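Local coordinates for Ras GTPase-activating-like protein IQGAP3 (Homo sapiens, PDB 3ISU) that probably acts as a calmodulin-binding scaffold linking small GTPases to the cytoskeleton, and is represented here by its RGC domain, at residues L81-L87 and L110-N115; M76-L81 and M97-N101. All blocks are in the same frame, centred on the assembly; numbering follows the deposited sequence.

How the interactions relate
Local structure and chain connectivity can be read together here. Strand 74-82 runs directly into helix 83-91, after which come strand 96-99, a tight turn, strand 103-106 and helix 107-119. Interaction 2 closes the shorter loop, bringing 97-101 back against 76-81 and so bridging the four-stranded and three-stranded sheets. Interaction 1 starts where the first segment of interaction 2 ends and closes a longer loop, setting helix 107-119 against helix 83-91. Because their segments alternate along the sequence, the two closures cross. Leu-81 serves both, and Leu-86 CD2 packs on Met-97 SD at 3.5 Å, making the two interactions continuous where helix 83-91 meets strand 96-99.

Interaction 1: L81-L87 and L110-N115; sequences LHYQDLL and LIFLLN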
loop_
_atom_site.group_PDB
_atom_site.type_symbol
_atom_site.label_atom_id
_atom_site.label_comp_id
_atom_site.label_asym_id
_atom_site.label_seq_id
_atom_site.Cartn_x
_atom_site.Cartn_y
_atom_site.Cartn_z
ATOM N N LEU A 81 -3.763 -7.554 0.863
ATOM C CA LEU A 81 -3.869 -7.172 -0.547
ATOM C C LEU A 81 -3.611 -8.468 -1.330
ATOM O O LEU A 81 -2.682 -9.196 -1.012
ATOM C CB LEU A 81 -2.788 -6.157 -0.961
ATOM C CG LEU A 81 -2.856 -4.632 -0.880
ATOM C CD1 LEU A 81 -1.547 -4.091 -1.390
ATOM C CD2 LEU A 81 -4.004 -4.106 -1.758
ATOM N N HIS A 82 -4.432 -8.731 -2.337
ATOM C CA HIS A 82 -4.227 -9.856 -3.223
ATOM C C HIS A 82 -3.912 -9.327 -4.615
ATOM O O HIS A 82 -4.649 -8.514 -5.186
ATOM C CB HIS A 82 -5.462 -10.739 -3.226
ATOM C CG HIS A 82 -5.697 -11.417 -1.920
ATOM N ND1 HIS A 82 -5.136 -12.636 -1.610
ATOM C CD2 HIS A 82 -6.414 -11.039 -0.829
ATOM C CE1 HIS A 82 -5.528 -13.001 -0.400
ATOM N NE2 HIS A 82 -6.284 -12.041 0.105
ATOM N N TYR A 83 -2.800 -9.796 -5.154
ATOM C CA TYR A 83 -2.354 -9.341 -6.446
ATOM C C TYR A 83 -3.453 -9.570 -7.495
ATOM O O TYR A 83 -3.697 -8.701 -8.343
ATOM C CB TYR A 83 -1.098 -10.095 -6.801
ATOM C CG TYR A 83 -0.318 -9.475 -7.908
ATOM C CD1 TYR A 83 0.602 -8.456 -7.676
ATOM C CD2 TYR A 83 -0.562 -9.854 -9.222
ATOM C CE1 TYR A 83 1.322 -7.907 -8.723
ATOM C CE2 TYR A 83 0.119 -9.295 -10.229
ATOM C CZ TYR A 83 1.066 -8.349 -9.993
ATOM O OH TYR A 83 1.716 -7.853 -11.088
ATOM N N GLN A 84 -4.161 -10.699 -7.406
ATOM C CA GLN A 84 -5.196 -11.025 -8.401
ATOM C C GLN A 84 -6.371 -10.043 -8.356
ATOM O O GLN A 84 -6.947 -9.682 -9.397
ATOM C CB GLN A 84 -5.694 -12.448 -8.247
ATOM C CG GLN A 84 -6.722 -12.866 -9.344
ATOM C CD GLN A 84 -6.200 -12.837 -10.792
ATOM O OE1 GLN A 84 -4.993 -13.073 -11.066
ATOM N NE2 GLN A 84 -7.112 -12.518 -11.746
ATOM N N ASP A 85 -6.678 -9.536 -7.162
ATOM C CA ASP A 85 -7.702 -8.485 -7.017
ATOM C C ASP A 85 -7.258 -7.176 -7.699
ATOM O O ASP A 85 -8.046 -6.512 -8.369
ATOM C CB ASP A 85 -8.046 -8.241 -5.529
ATOM C CG ASP A 85 -8.756 -9.411 -4.882
ATOM O OD1 ASP A 85 -9.343 -10.249 -5.565
ATOM O OD2 ASP A 85 -8.718 -9.501 -3.664
ATOM N N LEU A 86 -5.994 -6.787 -7.533
ATOM C CA LEU A 86 -5.459 -5.638 -8.217
ATOM C C LEU A 86 -5.490 -5.828 -9.757
ATOM O O LEU A 86 -5.824 -4.906 -10.500
ATOM C CB LEU A 86 -4.018 -5.391 -7.776
ATOM C CG LEU A 86 -3.829 -5.036 -6.299
ATOM C CD1 LEU A 86 -2.331 -4.914 -6.023
ATOM C CD2 LEU A 86 -4.576 -3.733 -5.978
ATOM N N LEU A 87 -5.109 -7.000 -10.225
ATOM C CA LEU A 87 -5.206 -7.297 -11.680
ATOM C C LEU A 87 -6.639 -7.199 -12.151
ATOM O O LEU A 87 -6.886 -6.713 -13.231
ATOM C CB LEU A 87 -4.628 -8.660 -12.034
ATOM C CG LEU A 87 -3.121 -8.884 -11.869
ATOM C CD1 LEU A 87 -2.663 -10.271 -12.399
ATOM C CD2 LEU A 87 -2.315 -7.739 -12.585
ATOM N N LEU A 110 0.643 0.756 -7.888
ATOM C CA LEU A 110 0.752 -0.251 -6.816
ATOM C C LEU A 110 1.185 -1.573 -7.373
ATOM O O LEU A 110 2.103 -2.189 -6.849
ATOM C CB LEU A 110 -0.525 -0.370 -6.013
ATOM C CG LEU A 110 -0.570 -1.358 -4.834
ATOM C CD1 LEU A 110 0.599 -1.050 -3.828
ATOM C CD2 LEU A 110 -1.979 -1.287 -4.206
ATOM N N ILE A 111 0.556 -2.011 -8.467
ATOM C CA ILE A 111 0.988 -3.248 -9.127
ATOM C C ILE A 111 2.482 -3.189 -9.478
ATOM O O ILE A 111 3.246 -4.164 -9.239
ATOM C CB ILE A 111 0.131 -3.554 -10.380
ATOM C CG1 ILE A 111 -1.261 -3.962 -9.942
ATOM C CG2 ILE A 111 0.807 -4.629 -11.246
ATOM C CD1 ILE A 111 -2.309 -4.014 -11.112
ATOM N N PHE A 112 2.909 -2.072 -10.064
ATOM C CA PHE A 112 4.303 -1.875 -10.429
ATOM C C PHE A 112 5.229 -1.929 -9.217
ATOM O O PHE A 112 6.209 -2.649 -9.231
ATOM C CB PHE A 112 4.448 -0.567 -11.155
ATOM C CG PHE A 112 5.865 -0.255 -11.575
ATOM C CD1 PHE A 112 6.523 -1.068 -12.467
ATOM C CD2 PHE A 112 6.502 0.875 -11.099
ATOM C CE1 PHE A 112 7.832 -0.757 -12.885
ATOM C CE2 PHE A 112 7.801 1.191 -11.504
ATOM C CZ PHE A 112 8.454 0.368 -12.390
ATOM N N LEU A 113 4.871 -1.258 -8.136
ATOM C CA LEU A 113 5.680 -1.334 -6.911
ATOM C C LEU A 113 5.790 -2.748 -6.311
ATOM O O LEU A 113 6.905 -3.204 -5.995
ATOM C CB LEU A 113 5.125 -0.394 -5.856
ATOM C CG LEU A 113 5.968 -0.165 -4.588
ATOM C CD1 LEU A 113 7.256 0.610 -4.874
ATOM C CD2 LEU A 113 5.085 0.614 -3.560
ATOM N N LEU A 114 4.662 -3.441 -6.174
ATOM C CA LEU A 114 4.664 -4.832 -5.754
ATOM C C LEU A 114 5.531 -5.734 -6.669
ATOM O O LEU A 114 6.353 -6.513 -6.163
ATOM C CB LEU A 114 3.249 -5.383 -5.631
ATOM C CG LEU A 114 2.348 -4.735 -4.582
ATOM C CD1 LEU A 114 0.951 -5.373 -4.696
ATOM C CD2 LEU A 114 2.871 -4.874 -3.180
ATOM N N ASN A 115 5.402 -5.581 -7.973
ATOM C CA ASN A 115 6.249 -6.304 -8.948
ATOM C C ASN A 115 7.753 -6.076 -8.750
ATOM O O ASN A 115 8.540 -7.027 -8.753
ATOM C CB ASN A 115 5.978 -5.853 -10.394
ATOM C CG ASN A 115 4.656 -6.366 -10.956
ATOM O OD1 ASN A 115 4.006 -7.222 -10.356
ATOM N ND2 ASN A 115 4.270 -5.855 -12.139
#
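The Tyr-83 hydroxyl donates a hydrogen bond to Asn-115 OD1, very short at 2.5 Å, and so ties two helices of the RGC domain together at one margin of their interface. The motif is a roughly antiparallel helix pair: the short segments 83-87 and 110-115 run at 146° to one another, their axes 10.8 Å apart at the closest. Asn-115 OD1 lies at the edge of the phenol ring, near its plane, while the amide itself is turned 36° from that plane. The phenol can span the gap because Tyr-83 CG is anti to the backbone N (chi1 -164°), which carries the ring across to the second helix; on the way it crosses Ile-111 at about a right angle, with Ile-111 CG2 3.4 Å from Tyr-83 OH.

Beyond this polar margin the interface is aliphatic, and Leu-86 is its hub. It meets residues on successive turns of the opposing helix: its CD1 rests on Leu-114 CD1 at 3.6 Å, its CD2 reaches Leu-110 CD2 at 4.0 Å, and its CB lies against Ile-111 CG1. Both leucines are crossed roughly at right angles, so the branches interlock instead of running alongside. Leu-81, still on the strand before the helix begins, approaches Leu-110 tip to tip through CD1 and CD2, 4.0 Å apart. It also touches Val-67 and Met-97, which belong to two different sheets, and this places the helix pair against the body of the domain. Ile-111 CD1 sits 3.7 Å from Leu-86 O and also meets Leu-87 CD2.

Interaction 2: M76-L81 and M97-N101; sequences MERFQL and MKLFN
Phe-100 presents its ring face to the edge of Phe-79 from a left-handed backbone (phi 48°), an unusual conformation for a residue other than glycine or asparagine. It follows directly on strand 96-99, at the start of the turn in the beta-hairpin made with strand 103-106, and lets Leu-99 and Phe-100, though consecutive, both point toward strand 74-82. The aromatic pair is T-shaped: ring centroids 4.8 Å apart, planes at 83°. The closest carbon approach within it is too short to be trusted, but the mutual orientation is clear. Phe-79 takes the crowded position, its CG between backbone N and carbonyl carbon (chi1 75°), which aims the ring into the gap between the strands.

Phe-100 has two further neighbours. The carbonyl oxygen Glu-77 O lies in the plane of the ring at its edge, 3.3 Å from Phe-100 CE1, where the partial positive charge of the ring hydrogens would probably favour it, and Met-76 CB approaches CE1 obliquely at 3.6 Å. With an alanine in place of Phe-100, the edge of Phe-79 and the backbone carbonyl of Glu-77 would probably be left without their aromatic partner.

No hydrogen bond joins the segments; mostly side-chain packing bridges the outermost strands of two antiparallel sheets, and the axes of 79-81 and 97-99 come no nearer than 10.4 Å. Each strand has its backbone partner in its own sheet: Phe-79 pairs with Val-67, and Met-97 with Val-105. Between the sheets, Phe-79 CZ presses on Leu-99 CD2 at 3.5 Å, the two side chains crossing at about a right angle. Further along, Leu-81 CD2 touches the thioether of Met-97, 3.7 Å from SD.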
loop_
_atom_site.group_PDB
_atom_site.type_symbol
_atom_site.label_atom_id
_atom_site.label_comp_id
_atom_site.label_asym_id
_atom_site.label_seq_id
_atom_site.Cartn_x
_atom_site.Cartn_y
_atom_site.Cartn_z
ATOM N N MET A 76 -2.779 0.755 12.740
ATOM C CA MET A 76 -3.970 0.362 12.024
ATOM C C MET A 76 -4.113 -1.145 11.978
ATOM O O MET A 76 -3.151 -1.894 12.170
ATOM C CB MET A 76 -3.971 0.919 10.590
ATOM C CG MET A 76 -3.680 2.380 10.513
ATOM S SD MET A 76 -4.894 3.428 11.388
ATOM C CE MET A 76 -6.322 3.256 10.361
ATOM N N GLU A 77 -5.336 -1.579 11.728
ATOM C CA GLU A 77 -5.647 -2.978 11.598
ATOM C C GLU A 77 -4.987 -3.474 10.302
ATOM O O GLU A 77 -5.127 -2.838 9.265
ATOM C CB GLU A 77 -7.162 -3.175 11.534
ATOM C CG GLU A 77 -7.667 -4.589 11.666
ATOM C CD GLU A 77 -7.359 -5.265 13.012
ATOM O OE1 GLU A 77 -7.150 -4.588 14.061
ATOM O OE2 GLU A 77 -7.354 -6.503 13.017
ATOM N N ARG A 78 -4.223 -4.542 10.431
ATOM C CA ARG A 78 -3.627 -5.257 9.321
ATOM C C ARG A 78 -4.710 -5.565 8.323
ATOM O O ARG A 78 -5.823 -5.924 8.715
ATOM C CB ARG A 78 -3.135 -6.612 9.817
ATOM C CG ARG A 78 -1.723 -7.006 9.527
ATOM C CD ARG A 78 -1.341 -8.138 10.539
ATOM N NE ARG A 78 -2.258 -9.277 10.392
ATOM C CZ ARG A 78 -2.570 -10.176 11.339
ATOM N NH1 ARG A 78 -2.037 -10.121 12.558
ATOM N NH2 ARG A 78 -3.428 -11.158 11.051
ATOM N N PHE A 79 -4.401 -5.466 7.050
ATOM C CA PHE A 79 -5.270 -6.129 6.078
ATOM C C PHE A 79 -4.441 -6.687 4.901
ATOM O O PHE A 79 -3.234 -6.469 4.816
ATOM C CB PHE A 79 -6.314 -5.175 5.572
ATOM C CG PHE A 79 -5.773 -4.215 4.624
ATOM C CD1 PHE A 79 -5.892 -4.444 3.261
ATOM C CD2 PHE A 79 -5.110 -3.111 5.063
ATOM C CE1 PHE A 79 -5.367 -3.584 2.376
ATOM C CE2 PHE A 79 -4.589 -2.229 4.168
ATOM C CZ PHE A 79 -4.712 -2.461 2.827
ATOM N N GLN A 80 -5.141 -7.368 4.013
ATOM C CA GLN A 80 -4.524 -8.264 3.054
ATOM C C GLN A 80 -4.825 -7.774 1.653
ATOM O O GLN A 80 -6.000 -7.491 1.340
ATOM C CB GLN A 80 -5.042 -9.673 3.271
ATOM C CG GLN A 80 -4.867 -10.260 4.684
ATOM C CD GLN A 80 -3.434 -10.278 5.215
ATOM O OE1 GLN A 80 -2.482 -10.658 4.511
ATOM N NE2 GLN A 80 -3.276 -9.888 6.489
ATOM N N LEU A 81 -3.763 -7.554 0.863
ATOM C CA LEU A 81 -3.869 -7.172 -0.547
ATOM C C LEU A 81 -3.611 -8.468 -1.330
ATOM O O LEU A 81 -2.682 -9.196 -1.012
ATOM C CB LEU A 81 -2.788 -6.157 -0.961
ATOM C CG LEU A 81 -2.856 -4.632 -0.880
ATOM C CD1 LEU A 81 -1.547 -4.091 -1.390
ATOM C CD2 LEU A 81 -4.004 -4.106 -1.758
ATOM N N MET A 97 -7.863 2.259 -5.695
ATOM C CA MET A 97 -8.448 1.446 -4.666
ATOM C C MET A 97 -8.230 2.181 -3.343
ATOM O O MET A 97 -7.338 3.002 -3.265
ATOM C CB MET A 97 -7.913 0.027 -4.716
ATOM C CG MET A 97 -6.623 -0.369 -4.021
ATOM S SD MET A 97 -6.578 -2.169 -3.552
ATOM C CE MET A 97 -7.702 -2.236 -2.151
ATOM N N LYS A 98 -9.099 1.939 -2.379
ATOM C CA LYS A 98 -9.042 2.649 -1.104
ATOM C C LYS A 98 -8.430 1.699 -0.097
ATOM O O LYS A 98 -8.765 0.495 -0.063
ATOM C CB LYS A 98 -10.423 3.115 -0.634
ATOM C CG LYS A 98 -10.907 4.399 -1.263
ATOM C CD LYS A 98 -12.112 4.995 -0.495
ATOM N N LEU A 99 -7.466 2.205 0.658
ATOM C CA LEU A 99 -6.873 1.443 1.765
ATOM C C LEU A 99 -7.222 2.179 3.048
ATOM O O LEU A 99 -7.290 3.419 3.068
ATOM C CB LEU A 99 -5.360 1.348 1.642
ATOM C CG LEU A 99 -4.692 0.835 0.371
ATOM C CD1 LEU A 99 -3.188 0.781 0.594
ATOM C CD2 LEU A 99 -5.208 -0.525 -0.020
ATOM N N PHE A 100 -7.482 1.429 4.112
ATOM C CA PHE A 100 -7.837 2.021 5.397
ATOM C C PHE A 100 -8.921 3.089 5.255
ATOM O O PHE A 100 -8.808 4.147 5.854
ATOM C CB PHE A 100 -6.561 2.610 6.042
ATOM C CG PHE A 100 -5.437 1.621 6.166
ATOM C CD1 PHE A 100 -5.507 0.598 7.120
ATOM C CD2 PHE A 100 -4.349 1.653 5.298
ATOM C CE1 PHE A 100 -4.487 -0.325 7.234
ATOM C CE2 PHE A 100 -3.312 0.703 5.386
ATOM C CZ PHE A 100 -3.380 -0.283 6.368
ATOM N N ASN A 101 -9.935 2.841 4.413
ATOM C CA ASN A 101 -11.082 3.762 4.202
ATOM C C ASN A 101 -10.835 5.124 3.495
ATOM O O ASN A 101 -11.608 5.533 2.632
ATOM C CB ASN A 101 -11.825 4.006 5.517
#